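Side-chain contacts in conjugal transfer protein TRWB (Escherichia coli, PDB 1E9R), which is a bacterial conjugative coupling protein, probably an ATP-driven DNA motor resembling ring helicases and F1-ATPase: residues Leu70-Tyr75 and Pro419-Gln424; Ala158-Leu163 and Glu189-Glu194; Asp182-Phe187 and Lys205-Ala210; Ala295-Ala300 and Gln331-Ser336; Glu389-Pro394 and Arg413-Val418. One frame throughout, in Å; residues are numbered along the deposited sequence.

Interaction 1. Residues Leu70-Tyr75 and Pro419-Gln424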
# COMPACT_ATOMS: atom_id res chain seq x y z
N LEU B 70 0.50 -16.46 33.69
CA LEU B 70 0.17 -17.76 33.12
C LEU B 70 0.46 -18.88 34.11
O LEU B 70 -0.29 -19.86 34.18
CB LEU B 70 0.96 -18.02 31.83
CG LEU B 70 0.26 -17.64 30.54
CD1 LEU B 70 0.14 -16.12 30.45
CD2 LEU B 70 1.04 -18.20 29.35
N ARG B 71 1.55 -18.74 34.87
CA ARG B 71 1.94 -19.74 35.86
C ARG B 71 0.83 -19.86 36.92
O ARG B 71 0.40 -20.96 37.27
CB ARG B 71 3.26 -19.34 36.53
CG ARG B 71 4.05 -20.51 37.10
CD ARG B 71 5.40 -20.08 37.65
NE ARG B 71 6.22 -19.44 36.63
CZ ARG B 71 6.80 -18.25 36.77
NH1 ARG B 71 6.64 -17.57 37.90
NH2 ARG B 71 7.53 -17.73 35.79
N GLU B 72 0.36 -18.71 37.40
CA GLU B 72 -0.70 -18.68 38.39
C GLU B 72 -1.98 -19.34 37.87
O GLU B 72 -2.62 -20.12 38.57
CB GLU B 72 -1.00 -17.24 38.77
CG GLU B 72 -2.34 -17.07 39.45
CD GLU B 72 -2.61 -15.65 39.92
OE1 GLU B 72 -1.65 -14.83 39.98
OE2 GLU B 72 -3.79 -15.38 40.23
N LEU B 73 -2.36 -19.00 36.65
CA LEU B 73 -3.55 -19.56 36.04
C LEU B 73 -3.46 -21.08 35.91
O LEU B 73 -4.40 -21.80 36.23
CB LEU B 73 -3.77 -18.94 34.67
CG LEU B 73 -5.11 -18.26 34.43
CD1 LEU B 73 -5.11 -17.64 33.07
CD2 LEU B 73 -6.23 -19.27 34.56
N ALA B 74 -2.31 -21.56 35.44
CA ALA B 74 -2.09 -23.00 35.26
C ALA B 74 -2.15 -23.72 36.61
O ALA B 74 -2.78 -24.78 36.74
CB ALA B 74 -0.74 -23.23 34.60
N TYR B 75 -1.49 -23.14 37.60
CA TYR B 75 -1.46 -23.68 38.94
C TYR B 75 -2.86 -23.85 39.52
O TYR B 75 -3.26 -24.94 39.91
CB TYR B 75 -0.64 -22.76 39.84
CG TYR B 75 -0.70 -23.13 41.30
CD1 TYR B 75 -0.41 -24.43 41.73
CD2 TYR B 75 -1.02 -22.18 42.27
CE1 TYR B 75 -0.43 -24.77 43.08
CE2 TYR B 75 -1.05 -22.51 43.62
CZ TYR B 75 -0.76 -23.80 44.02
OH TYR B 75 -0.79 -24.13 45.36
N PRO B 419 -2.50 -6.06 41.12
CA PRO B 419 -1.08 -6.41 41.08
C PRO B 419 -0.90 -7.93 40.97
O PRO B 419 -1.74 -8.71 41.43
CB PRO B 419 -0.57 -5.86 42.40
CG PRO B 419 -1.71 -6.16 43.30
CD PRO B 419 -2.90 -5.70 42.49
N LEU B 420 0.20 -8.32 40.33
CA LEU B 420 0.56 -9.71 40.16
C LEU B 420 1.47 -10.07 41.32
O LEU B 420 2.34 -9.29 41.72
CB LEU B 420 1.33 -9.92 38.86
CG LEU B 420 0.49 -10.26 37.64
CD1 LEU B 420 1.41 -10.46 36.43
CD2 LEU B 420 -0.30 -11.53 37.92
N GLU B 421 1.28 -11.27 41.86
CA GLU B 421 2.08 -11.74 42.98
C GLU B 421 3.04 -12.81 42.50
O GLU B 421 2.61 -13.80 41.92
CB GLU B 421 1.14 -12.32 44.04
CG GLU B 421 -0.04 -13.06 43.41
CD GLU B 421 -1.21 -13.24 44.36
OE1 GLU B 421 -1.05 -12.95 45.57
OE2 GLU B 421 -2.30 -13.67 43.89
N ILE B 422 4.34 -12.60 42.72
CA ILE B 422 5.31 -13.60 42.28
C ILE B 422 5.32 -14.76 43.27
O ILE B 422 6.21 -14.85 44.13
CB ILE B 422 6.75 -13.02 42.19
CG1 ILE B 422 6.76 -11.80 41.27
CG2 ILE B 422 7.70 -14.08 41.64
CD1 ILE B 422 8.15 -11.26 41.00
N LYS B 423 4.34 -15.65 43.17
CA LYS B 423 4.28 -16.79 44.07
C LYS B 423 5.49 -17.68 43.80
O LYS B 423 5.99 -17.76 42.68
CB LYS B 423 2.99 -17.59 43.86
CG LYS B 423 2.80 -18.68 44.91
CD LYS B 423 1.50 -19.44 44.73
CE LYS B 423 1.22 -20.37 45.92
NZ LYS B 423 2.28 -21.38 46.15
N GLN B 424 5.98 -18.33 44.85
CA GLN B 424 7.14 -19.20 44.72
C GLN B 424 6.74 -20.66 44.64
O GLN B 424 5.90 -21.13 45.41
CB GLN B 424 8.10 -18.97 45.89
CG GLN B 424 8.72 -17.58 45.90
CD GLN B 424 9.54 -17.30 44.64
OE1 GLN B 424 9.90 -16.15 44.38
NE2 GLN B 424 9.83 -18.35 43.87
O HOH W 1 5.37 -17.43 40.14

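Interaction 2. Residues Ala158-Leu163 and Glu189-Glu194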
# COMPACT_ATOMS: atom_id res chain seq x y z
N ALA B 158 4.22 -39.65 2.26
CA ALA B 158 3.96 -40.29 3.53
C ALA B 158 2.87 -41.34 3.41
O ALA B 158 2.97 -42.41 4.00
CB ALA B 158 3.56 -39.25 4.57
N LYS B 159 1.83 -41.05 2.63
CA LYS B 159 0.73 -41.99 2.44
C LYS B 159 1.22 -43.30 1.83
O LYS B 159 0.76 -44.38 2.22
CB LYS B 159 -0.34 -41.38 1.54
CG LYS B 159 -1.65 -42.14 1.53
CD LYS B 159 -2.60 -41.61 0.45
CE LYS B 159 -2.92 -40.11 0.61
NZ LYS B 159 -3.88 -39.60 -0.43
N LYS B 160 2.14 -43.22 0.87
CA LYS B 160 2.70 -44.40 0.22
C LYS B 160 3.63 -45.20 1.14
O LYS B 160 3.58 -46.43 1.16
CB LYS B 160 3.45 -44.01 -1.06
CG LYS B 160 3.97 -45.21 -1.84
CD LYS B 160 4.52 -44.81 -3.22
CE LYS B 160 5.08 -46.02 -3.97
NZ LYS B 160 5.55 -45.67 -5.34
N LEU B 161 4.47 -44.49 1.89
CA LEU B 161 5.37 -45.13 2.84
C LEU B 161 4.55 -45.92 3.86
O LEU B 161 4.89 -47.04 4.22
CB LEU B 161 6.23 -44.08 3.55
CG LEU B 161 7.34 -43.45 2.71
CD1 LEU B 161 7.98 -42.33 3.50
CD2 LEU B 161 8.37 -44.51 2.35
N ALA B 162 3.46 -45.32 4.33
CA ALA B 162 2.58 -45.98 5.29
C ALA B 162 1.98 -47.23 4.66
O ALA B 162 1.79 -48.25 5.33
CB ALA B 162 1.48 -45.04 5.73
N LEU B 163 1.66 -47.15 3.36
CA LEU B 163 1.09 -48.27 2.63
C LEU B 163 2.06 -49.43 2.46
O LEU B 163 1.72 -50.58 2.72
CB LEU B 163 0.63 -47.84 1.24
CG LEU B 163 -0.84 -47.48 1.09
CD1 LEU B 163 -1.18 -47.45 -0.39
CD2 LEU B 163 -1.70 -48.52 1.80
N GLU B 189 5.12 -42.14 -8.77
CA GLU B 189 4.27 -42.82 -9.75
C GLU B 189 3.29 -43.69 -8.96
O GLU B 189 3.68 -44.38 -8.02
CB GLU B 189 5.10 -43.70 -10.68
CG GLU B 189 5.76 -42.97 -11.83
CD GLU B 189 6.78 -43.85 -12.53
OE1 GLU B 189 6.51 -45.06 -12.72
OE2 GLU B 189 7.86 -43.33 -12.91
N GLY B 190 2.03 -43.65 -9.34
CA GLY B 190 1.05 -44.44 -8.63
C GLY B 190 0.33 -43.65 -7.55
O GLY B 190 -0.67 -44.12 -6.99
N THR B 191 0.84 -42.46 -7.23
CA THR B 191 0.21 -41.61 -6.22
C THR B 191 -0.50 -40.45 -6.90
O THR B 191 -0.35 -40.23 -8.11
CB THR B 191 1.22 -41.02 -5.24
OG1 THR B 191 2.09 -40.11 -5.94
CG2 THR B 191 2.05 -42.11 -4.60
N LEU B 192 -1.27 -39.70 -6.12
CA LEU B 192 -1.99 -38.55 -6.64
C LEU B 192 -1.05 -37.45 -7.12
O LEU B 192 -1.45 -36.56 -7.86
CB LEU B 192 -2.94 -38.00 -5.58
CG LEU B 192 -4.11 -38.92 -5.23
CD1 LEU B 192 -4.95 -38.27 -4.13
CD2 LEU B 192 -4.96 -39.18 -6.47
N ALA B 193 0.21 -37.52 -6.69
CA ALA B 193 1.21 -36.53 -7.07
C ALA B 193 2.04 -36.92 -8.29
O ALA B 193 2.96 -36.20 -8.69
CB ALA B 193 2.14 -36.26 -5.89
N GLU B 194 1.72 -38.06 -8.89
CA GLU B 194 2.47 -38.53 -10.05
C GLU B 194 2.64 -37.50 -11.15
O GLU B 194 3.75 -37.05 -11.43
CB GLU B 194 1.83 -39.78 -10.64
CG GLU B 194 2.63 -40.33 -11.80
CD GLU B 194 2.01 -41.60 -12.38
OE1 GLU B 194 0.96 -42.06 -11.86
OE2 GLU B 194 2.59 -42.14 -13.36

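Interaction 3. Residues Asp182-Phe187 and Lys205-Ala210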
# COMPACT_ATOMS: atom_id res chain seq x y z
N ASP B 182 14.50 -37.26 -10.34
CA ASP B 182 13.96 -38.38 -11.10
C ASP B 182 13.50 -39.56 -10.27
O ASP B 182 12.42 -40.10 -10.52
CB ASP B 182 14.98 -38.87 -12.12
CG ASP B 182 15.31 -37.82 -13.16
OD1 ASP B 182 14.90 -36.65 -12.99
OD2 ASP B 182 15.99 -38.17 -14.14
N ASP B 183 14.29 -39.97 -9.28
CA ASP B 183 13.90 -41.10 -8.46
C ASP B 183 12.64 -40.77 -7.69
O ASP B 183 11.79 -41.64 -7.49
CB ASP B 183 15.01 -41.47 -7.49
CG ASP B 183 16.21 -42.05 -8.19
OD1 ASP B 183 16.01 -42.90 -9.08
OD2 ASP B 183 17.34 -41.68 -7.84
N LEU B 184 12.54 -39.51 -7.24
CA LEU B 184 11.37 -39.06 -6.50
C LEU B 184 10.17 -39.25 -7.40
O LEU B 184 9.18 -39.87 -7.02
CB LEU B 184 11.50 -37.59 -6.14
CG LEU B 184 10.75 -37.12 -4.89
CD1 LEU B 184 10.70 -35.61 -4.91
CD2 LEU B 184 9.34 -37.70 -4.85
N ARG B 185 10.28 -38.69 -8.61
CA ARG B 185 9.22 -38.81 -9.61
C ARG B 185 8.77 -40.26 -9.73
O ARG B 185 7.58 -40.55 -9.74
CB ARG B 185 9.74 -38.33 -10.97
CG ARG B 185 9.89 -36.82 -11.11
CD ARG B 185 8.68 -36.25 -11.82
NE ARG B 185 8.79 -34.81 -12.07
CZ ARG B 185 9.75 -34.25 -12.80
NH1 ARG B 185 10.69 -34.99 -13.34
NH2 ARG B 185 9.76 -32.93 -12.98
N GLY B 186 9.73 -41.17 -9.82
CA GLY B 186 9.40 -42.58 -9.94
C GLY B 186 8.68 -43.09 -8.71
O GLY B 186 7.73 -43.88 -8.81
N PHE B 187 9.14 -42.66 -7.53
CA PHE B 187 8.51 -43.08 -6.29
C PHE B 187 7.06 -42.59 -6.28
O PHE B 187 6.15 -43.30 -5.87
CB PHE B 187 9.24 -42.51 -5.09
CG PHE B 187 8.66 -42.97 -3.79
CD1 PHE B 187 8.94 -44.24 -3.31
CD2 PHE B 187 7.79 -42.15 -3.07
CE1 PHE B 187 8.35 -44.70 -2.13
CE2 PHE B 187 7.20 -42.60 -1.89
CZ PHE B 187 7.48 -43.88 -1.42
N LYS B 205 9.14 -26.66 -11.27
CA LYS B 205 9.37 -25.56 -10.35
C LYS B 205 8.57 -25.82 -9.08
O LYS B 205 9.05 -25.60 -7.96
CB LYS B 205 8.93 -24.26 -10.99
CG LYS B 205 8.95 -23.10 -10.04
CD LYS B 205 8.59 -21.82 -10.74
CE LYS B 205 8.53 -20.67 -9.73
NZ LYS B 205 8.15 -19.38 -10.38
N ALA B 206 7.34 -26.28 -9.27
CA ALA B 206 6.46 -26.59 -8.15
C ALA B 206 7.10 -27.67 -7.28
O ALA B 206 7.15 -27.54 -6.06
CB ALA B 206 5.12 -27.05 -8.66
N LEU B 207 7.61 -28.73 -7.90
CA LEU B 207 8.26 -29.82 -7.16
C LEU B 207 9.45 -29.27 -6.38
O LEU B 207 9.60 -29.55 -5.20
CB LEU B 207 8.77 -30.91 -8.11
CG LEU B 207 8.77 -32.38 -7.63
CD1 LEU B 207 9.86 -33.15 -8.36
CD2 LEU B 207 9.00 -32.45 -6.15
N THR B 208 10.29 -28.48 -7.06
CA THR B 208 11.46 -27.88 -6.44
C THR B 208 11.05 -27.09 -5.22
O THR B 208 11.70 -27.16 -4.18
CB THR B 208 12.19 -26.92 -7.40
OG1 THR B 208 12.87 -27.67 -8.41
CG2 THR B 208 13.21 -26.11 -6.66
N SER B 209 9.96 -26.32 -5.35
CA SER B 209 9.47 -25.52 -4.24
C SER B 209 9.05 -26.37 -3.05
O SER B 209 9.37 -26.06 -1.90
CB SER B 209 8.29 -24.67 -4.69
OG SER B 209 8.75 -23.64 -5.53
N ALA B 210 8.35 -27.46 -3.34
CA ALA B 210 7.90 -28.38 -2.31
C ALA B 210 9.11 -28.90 -1.55
O ALA B 210 9.15 -28.86 -0.33
CB ALA B 210 7.13 -29.54 -2.96

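Interaction 4. Residues Ala295-Ala300 and Gln331-Ser336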
# COMPACT_ATOMS: atom_id res chain seq x y z
N ALA B 295 -2.48 -23.27 11.22
CA ALA B 295 -3.63 -23.49 10.36
C ALA B 295 -4.93 -23.77 11.09
O ALA B 295 -6.01 -23.46 10.58
CB ALA B 295 -3.32 -24.63 9.40
N SER B 296 -4.85 -24.34 12.30
CA SER B 296 -6.05 -24.71 13.04
C SER B 296 -6.34 -23.94 14.31
O SER B 296 -7.38 -24.15 14.91
CB SER B 296 -5.98 -26.20 13.39
OG SER B 296 -5.53 -26.94 12.28
N LEU B 297 -5.42 -23.08 14.73
CA LEU B 297 -5.64 -22.32 15.95
C LEU B 297 -6.98 -21.58 15.92
O LEU B 297 -7.76 -21.65 16.88
CB LEU B 297 -4.53 -21.30 16.16
CG LEU B 297 -4.14 -20.95 17.60
CD1 LEU B 297 -3.54 -19.56 17.61
CD2 LEU B 297 -5.35 -21.02 18.52
N ALA B 298 -7.25 -20.87 14.83
CA ALA B 298 -8.48 -20.10 14.67
C ALA B 298 -9.75 -20.90 14.89
O ALA B 298 -10.64 -20.48 15.61
CB ALA B 298 -8.52 -19.45 13.30
N ASP B 299 -9.85 -22.06 14.24
CA ASP B 299 -11.03 -22.88 14.40
C ASP B 299 -11.14 -23.42 15.83
O ASP B 299 -12.23 -23.56 16.37
CB ASP B 299 -11.01 -24.04 13.41
CG ASP B 299 -11.01 -23.57 11.98
OD1 ASP B 299 -11.90 -22.76 11.63
OD2 ASP B 299 -10.13 -24.02 11.21
N ALA B 300 -10.00 -23.72 16.44
CA ALA B 300 -10.00 -24.24 17.79
C ALA B 300 -10.50 -23.21 18.77
O ALA B 300 -11.17 -23.56 19.73
CB ALA B 300 -8.59 -24.70 18.18
N GLN B 331 -5.87 -9.79 13.37
CA GLN B 331 -6.94 -9.10 14.07
C GLN B 331 -8.01 -10.11 14.44
O GLN B 331 -8.49 -10.15 15.57
CB GLN B 331 -7.54 -8.04 13.18
CG GLN B 331 -8.65 -7.25 13.82
CD GLN B 331 -9.30 -6.31 12.83
OE1 GLN B 331 -8.76 -6.09 11.74
NE2 GLN B 331 -10.45 -5.76 13.18
N THR B 332 -8.38 -10.93 13.46
CA THR B 332 -9.40 -11.95 13.65
C THR B 332 -8.98 -12.90 14.75
O THR B 332 -9.81 -13.36 15.54
CB THR B 332 -9.60 -12.75 12.38
OG1 THR B 332 -9.97 -11.86 11.32
CG2 THR B 332 -10.69 -13.81 12.59
N LEU B 333 -7.68 -13.21 14.80
CA LEU B 333 -7.15 -14.13 15.81
C LEU B 333 -7.27 -13.52 17.19
O LEU B 333 -7.76 -14.16 18.12
CB LEU B 333 -5.69 -14.46 15.51
CG LEU B 333 -5.06 -15.54 16.39
CD1 LEU B 333 -5.80 -16.86 16.23
CD2 LEU B 333 -3.62 -15.71 16.00
N ARG B 334 -6.81 -12.28 17.33
CA ARG B 334 -6.89 -11.59 18.60
C ARG B 334 -8.36 -11.44 19.01
O ARG B 334 -8.70 -11.55 20.19
CB ARG B 334 -6.24 -10.21 18.52
CG ARG B 334 -4.76 -10.21 18.20
CD ARG B 334 -4.11 -8.85 18.52
NE ARG B 334 -4.95 -7.74 18.09
CZ ARG B 334 -5.01 -7.26 16.85
NH1 ARG B 334 -4.24 -7.78 15.91
NH2 ARG B 334 -5.82 -6.25 16.56
N ALA B 335 -9.23 -11.21 18.03
CA ALA B 335 -10.64 -11.04 18.31
C ALA B 335 -11.29 -12.36 18.72
O ALA B 335 -12.46 -12.39 19.13
CB ALA B 335 -11.35 -10.48 17.07
N SER B 336 -10.55 -13.46 18.62
CA SER B 336 -11.08 -14.76 18.98
C SER B 336 -10.94 -15.05 20.47
O SER B 336 -11.51 -16.01 20.98
CB SER B 336 -10.41 -15.85 18.15
OG SER B 336 -10.75 -15.67 16.78

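Interaction 5. Residues Glu389-Pro394 and Arg413-Val418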
# COMPACT_ATOMS: atom_id res chain seq x y z
N GLU B 389 -13.86 10.11 27.78
CA GLU B 389 -12.43 9.96 28.02
C GLU B 389 -11.99 8.52 28.20
O GLU B 389 -12.81 7.64 28.48
CB GLU B 389 -12.02 10.77 29.27
CG GLU B 389 -13.05 10.76 30.39
CD GLU B 389 -12.57 11.48 31.64
OE1 GLU B 389 -11.99 12.58 31.51
OE2 GLU B 389 -12.80 10.94 32.75
N ARG B 390 -10.69 8.28 28.02
CA ARG B 390 -10.11 6.95 28.18
C ARG B 390 -10.09 6.61 29.65
O ARG B 390 -9.64 7.40 30.47
CB ARG B 390 -8.67 6.90 27.66
CG ARG B 390 -8.50 7.00 26.16
CD ARG B 390 -9.15 5.83 25.43
NE ARG B 390 -9.16 6.06 23.98
CZ ARG B 390 -8.07 6.03 23.21
NH1 ARG B 390 -6.87 5.77 23.72
NH2 ARG B 390 -8.18 6.30 21.92
N VAL B 391 -10.58 5.43 29.99
CA VAL B 391 -10.55 5.00 31.37
C VAL B 391 -9.07 4.93 31.77
O VAL B 391 -8.68 5.33 32.87
CB VAL B 391 -11.24 3.63 31.51
CG1 VAL B 391 -11.04 3.06 32.90
CG2 VAL B 391 -12.73 3.78 31.20
N VAL B 392 -8.25 4.44 30.84
CA VAL B 392 -6.81 4.31 31.05
C VAL B 392 -6.10 5.02 29.91
O VAL B 392 -6.30 4.66 28.75
CB VAL B 392 -6.35 2.84 31.05
CG1 VAL B 392 -4.86 2.76 31.32
CG2 VAL B 392 -7.15 2.04 32.07
N MET B 393 -5.28 6.01 30.23
CA MET B 393 -4.53 6.77 29.22
C MET B 393 -3.35 5.99 28.69
O MET B 393 -2.78 5.16 29.39
CB MET B 393 -4.00 8.07 29.82
CG MET B 393 -4.87 9.29 29.64
SD MET B 393 -4.15 10.70 30.51
CE MET B 393 -2.97 11.35 29.30
N PRO B 394 -2.97 6.23 27.42
CA PRO B 394 -1.83 5.50 26.88
C PRO B 394 -0.61 5.72 27.77
O PRO B 394 0.17 4.79 28.01
CB PRO B 394 -1.66 6.13 25.50
CG PRO B 394 -3.08 6.42 25.11
CD PRO B 394 -3.64 7.03 26.38
N ARG B 413 -18.40 -6.82 32.24
CA ARG B 413 -17.65 -6.80 33.49
C ARG B 413 -16.78 -5.57 33.54
O ARG B 413 -16.20 -5.17 32.53
CB ARG B 413 -16.70 -8.00 33.58
CG ARG B 413 -17.28 -9.30 33.15
CD ARG B 413 -18.06 -9.95 34.24
NE ARG B 413 -18.45 -11.29 33.84
CZ ARG B 413 -19.08 -12.15 34.64
NH1 ARG B 413 -19.39 -11.80 35.89
NH2 ARG B 413 -19.39 -13.36 34.19
N PRO B 414 -16.69 -4.93 34.71
CA PRO B 414 -15.83 -3.75 34.75
C PRO B 414 -14.38 -4.24 34.72
O PRO B 414 -14.13 -5.43 34.89
CB PRO B 414 -16.20 -3.09 36.07
CG PRO B 414 -16.60 -4.26 36.92
CD PRO B 414 -17.42 -5.09 35.97
N ILE B 415 -13.43 -3.34 34.48
CA ILE B 415 -12.02 -3.73 34.46
C ILE B 415 -11.42 -3.29 35.79
O ILE B 415 -11.97 -2.42 36.48
CB ILE B 415 -11.25 -3.05 33.31
CG1 ILE B 415 -11.21 -1.54 33.55
CG2 ILE B 415 -11.89 -3.38 31.97
CD1 ILE B 415 -10.38 -0.77 32.54
N ALA B 416 -10.28 -3.87 36.15
CA ALA B 416 -9.61 -3.54 37.40
C ALA B 416 -8.09 -3.56 37.28
O ALA B 416 -7.53 -4.39 36.57
CB ALA B 416 -10.06 -4.52 38.47
N LYS B 417 -7.43 -2.63 37.96
CA LYS B 417 -5.97 -2.57 37.97
C LYS B 417 -5.59 -3.37 39.21
O LYS B 417 -5.86 -2.97 40.34
CB LYS B 417 -5.51 -1.12 38.11
CG LYS B 417 -4.00 -0.92 38.10
CD LYS B 417 -3.68 0.55 38.31
CE LYS B 417 -2.20 0.79 38.50
NZ LYS B 417 -1.90 2.22 38.76
N VAL B 418 -5.00 -4.54 38.98
CA VAL B 418 -4.61 -5.44 40.05
C VAL B 418 -3.13 -5.79 39.97
O VAL B 418 -2.54 -5.78 38.89
CB VAL B 418 -5.44 -6.75 39.96
CG1 VAL B 418 -4.93 -7.78 40.94
CG2 VAL B 418 -6.90 -6.45 40.24

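Interaction 1. Residues Leu70-Tyr75 and Pro419-Gln424
Y75 and K423 meet where helix 66-79, which follows a probable Walker A P-loop, is crossed by the loop that leaves strand 415-419. From CB the lysine runs out extended (CG anti to the backbone N, chi1 -172°), and CB and CG stay short of the tyrosine. CD is the first atom to arrive, 4.1 Å from Y75 CE2. CE comes closer, 3.9 Å from the same CE2, the two side chains running at about a right angle. A bend at chi4 (-59°) then turns NZ off the line of the chain and leaves it 4.2 Å from Y75 OH, with no hydrogen bond between them. F425 takes part on both sides, in a cation-pi contact with K423 and edge-to-face with the Y75 ring.

One turn earlier E72 points at the same loop. Its OE2 is gripped by T41 OG1 and G44 N, whereas the buried OE1 finds no polar partner. OE1 lies 4.1 Å from L420 CD2, and E421 OE2 comes within 4.1 Å of it as a like charge, the carboxylate planes turned 61° apart; this may raise the pKa of one of the two acids. R71, in a salt bridge to D92 through NE, reaches the loop through water: NH1 donates in the guanidinium plane over 2.6 Å to a molecule that in turn donates to K423 O over 2.6 Å.

Interaction 2. Residues Ala158-Leu163 and Glu189-Glu194
K160 and T191 make the close half of this surface contact between helix 141-163 and the turn at 189-194. The lysine is extended throughout, CG anti to the backbone N (chi1 -176°), and lays CD across the threonine methyl at about a right angle, 3.9 Å from CG2. Its NZ passes E189 O at 3.5 Å without bonding and is held instead by F187 O, with the F187 ring giving a cation-pi contact. T191 is fixed from its own side: OG1 accepts from A193 N (3.3 Å), an ST turn at the start of the type I beta turn T191-E194, and donates to L188 O, just before it. With an alanine here, A193 N and L188 O would probably lose their hydroxyl mate and K160 CD the methyl it rests on.

The other half is looser. K159 NZ only brushes L192 CD1 at 4.1 Å; its salt bridge is to E156, whose carboxylate also takes L192 N. On the solvent side E189 turns away, and G190, at backbone angles that call for glycine, sends its N-H almost straight (172°) to E194 OE1 from above the carboxylate plane.

Around the contact, W127 of helix 126-134 lies against K159, the loop itself links helix 181-188 to helix 201-217, and L192 packs on I178 of the second subunit.

Interaction 3. Residues Asp182-Phe187 and Lys205-Ala210
L184 and L207 reach toward each other tip to tip, and their methyls form the heart of this buried contact: L184 CD1 stands 3.8 Å from L207 CD2. The other branch of L207 is used too, CD1 lying 4.2 Å from R185 NE, an approach oblique to the guanidinium. One leucine of helix 201-217 thus touches two successive residues of helix 181-188, one apolar and one with a charged head. No hydrogen bond crosses between the two segments, and the backbones stay well apart, with 9.4 Å from R185 CA to L207 CA. The gap is bridged by side chains; in L184 the CG anti to the backbone N (chi1 -154°) carries the branch across. Within each helix the backbone bonds run in the regular pattern, as from G186 N to D182 O and from A210 N to A206 O, so both leucines project from rigid supports.

The next shell fixes these groups. R185 NE donates to F197 O, which steadies the guanidinium beside L207, and F197 also touches A206 and L207. F181 closes on L207 and T208, while R211 lies against L184. Other subunits follow: T208 OG1 is hydrogen-bonded to S200 OG of the third subunit, and A206 packs on F212 of the second.

The pair is helix-helix packing within the all-helical part inserted in sequence between strands 103-105 and 243-247 of the nucleotide-binding fold.

Interaction 4. Residues Ala295-Ala300 and Gln331-Ser336
Two helices flanking the central sheet meet here through L297, at the start of helix 297-303, and L333, near the end of helix 327-334. The leucines cross at about a right angle. L297 CD1 presses on the fork of its partner, 3.8 Å from L333 CD1 and 4.2 Å from L333 CD2. Because L333 has its CG anti to the backbone N (chi1 -173°), CD1 also reaches the opposing backbone, 4.5 Å from A298 CA. The helices approach closely, A298 CA and L333 CA being 6.2 Å apart, consistent with the small residue at A298.

Helix 297-303 lies in the beta-alpha-beta crossover from strand 281-285 to its parallel neighbour 309-315, in a sheet of the P-loop NTPase kind; helix 327-334 belongs to the next connection, to strand 339-342. Y325 and L288 each touch both leucines.

Past the leucine, the chain turns on itself: S336 OG donates to T332 O over 2.8 Å, the donor tilted 25° from the carbonyl plane, and S336 N bonds to L333 O. The same helix also meets the second subunit, where T332 OG1 is hydrogen-bonded to S317 OG of that chain and Q331 NE2 to its D349.

Interaction 5. Residues Glu389-Pro394 and Arg413-Val418
V391 and I415 face each other across 9.4 Å between CA atoms, too wide for backbone hydrogen bonds, so side chains alone join the two segments. They belong to different sheets: V391 comes just after strand 384-390, outermost within this chain in the three-stranded antiparallel sheet, and I415 lies by strand 415-419 of the large mixed sheet of the P-loop NTPase fold. At V391 the backbone adopts helix-like angles and at V392 it is extended again, and both valines point toward the isoleucine.

The reach comes from I415. Its CG1 sits between the backbone N and the carbonyl carbon (chi1 65°), the crowded position, and the chain then runs out straight (chi2 175°) to present CD1. V391 answers tip to tip, its CG1 3.9 Å from that methyl. All three residues are buried, and the patch is widened by I23 of strand 23-24, which touches V391 and I415, and by Y406 of strand 404-408 and L360, which lie on V392.

The turn is tied down elsewhere: V392 O accepts from S357 OG just before M393, at the N-cap position of helix 394-398, and R390 O is bonded to R19 of the third subunit, while R347 of the second packs on I415. The single methyl of I415 serves both valines, V392 CG2 standing 4.3 Å from CD1.

Overall arrangement
Interactions 3, 4 and 5 are buried and rest mainly on branched apolar side chains, with an arginine head added in interaction 3; interaction 2 is a surface contact led by lysines, and interaction 1 is half buried, mixing carboxylates, an aromatic ring and water. Interactions 2 and 3 belong to the helical region, use adjoining parts of the chain, helix 181-188 and the loop that follows it, and touch each other through F187. Interactions 1 and 5 use consecutive parts of strand 415-419 and the loop beyond it, about 22 Å apart between centres. Interaction 4 lies nearest the middle of the chain. Interactions 2 to 5 all meet other subunits; interaction 1 touches none.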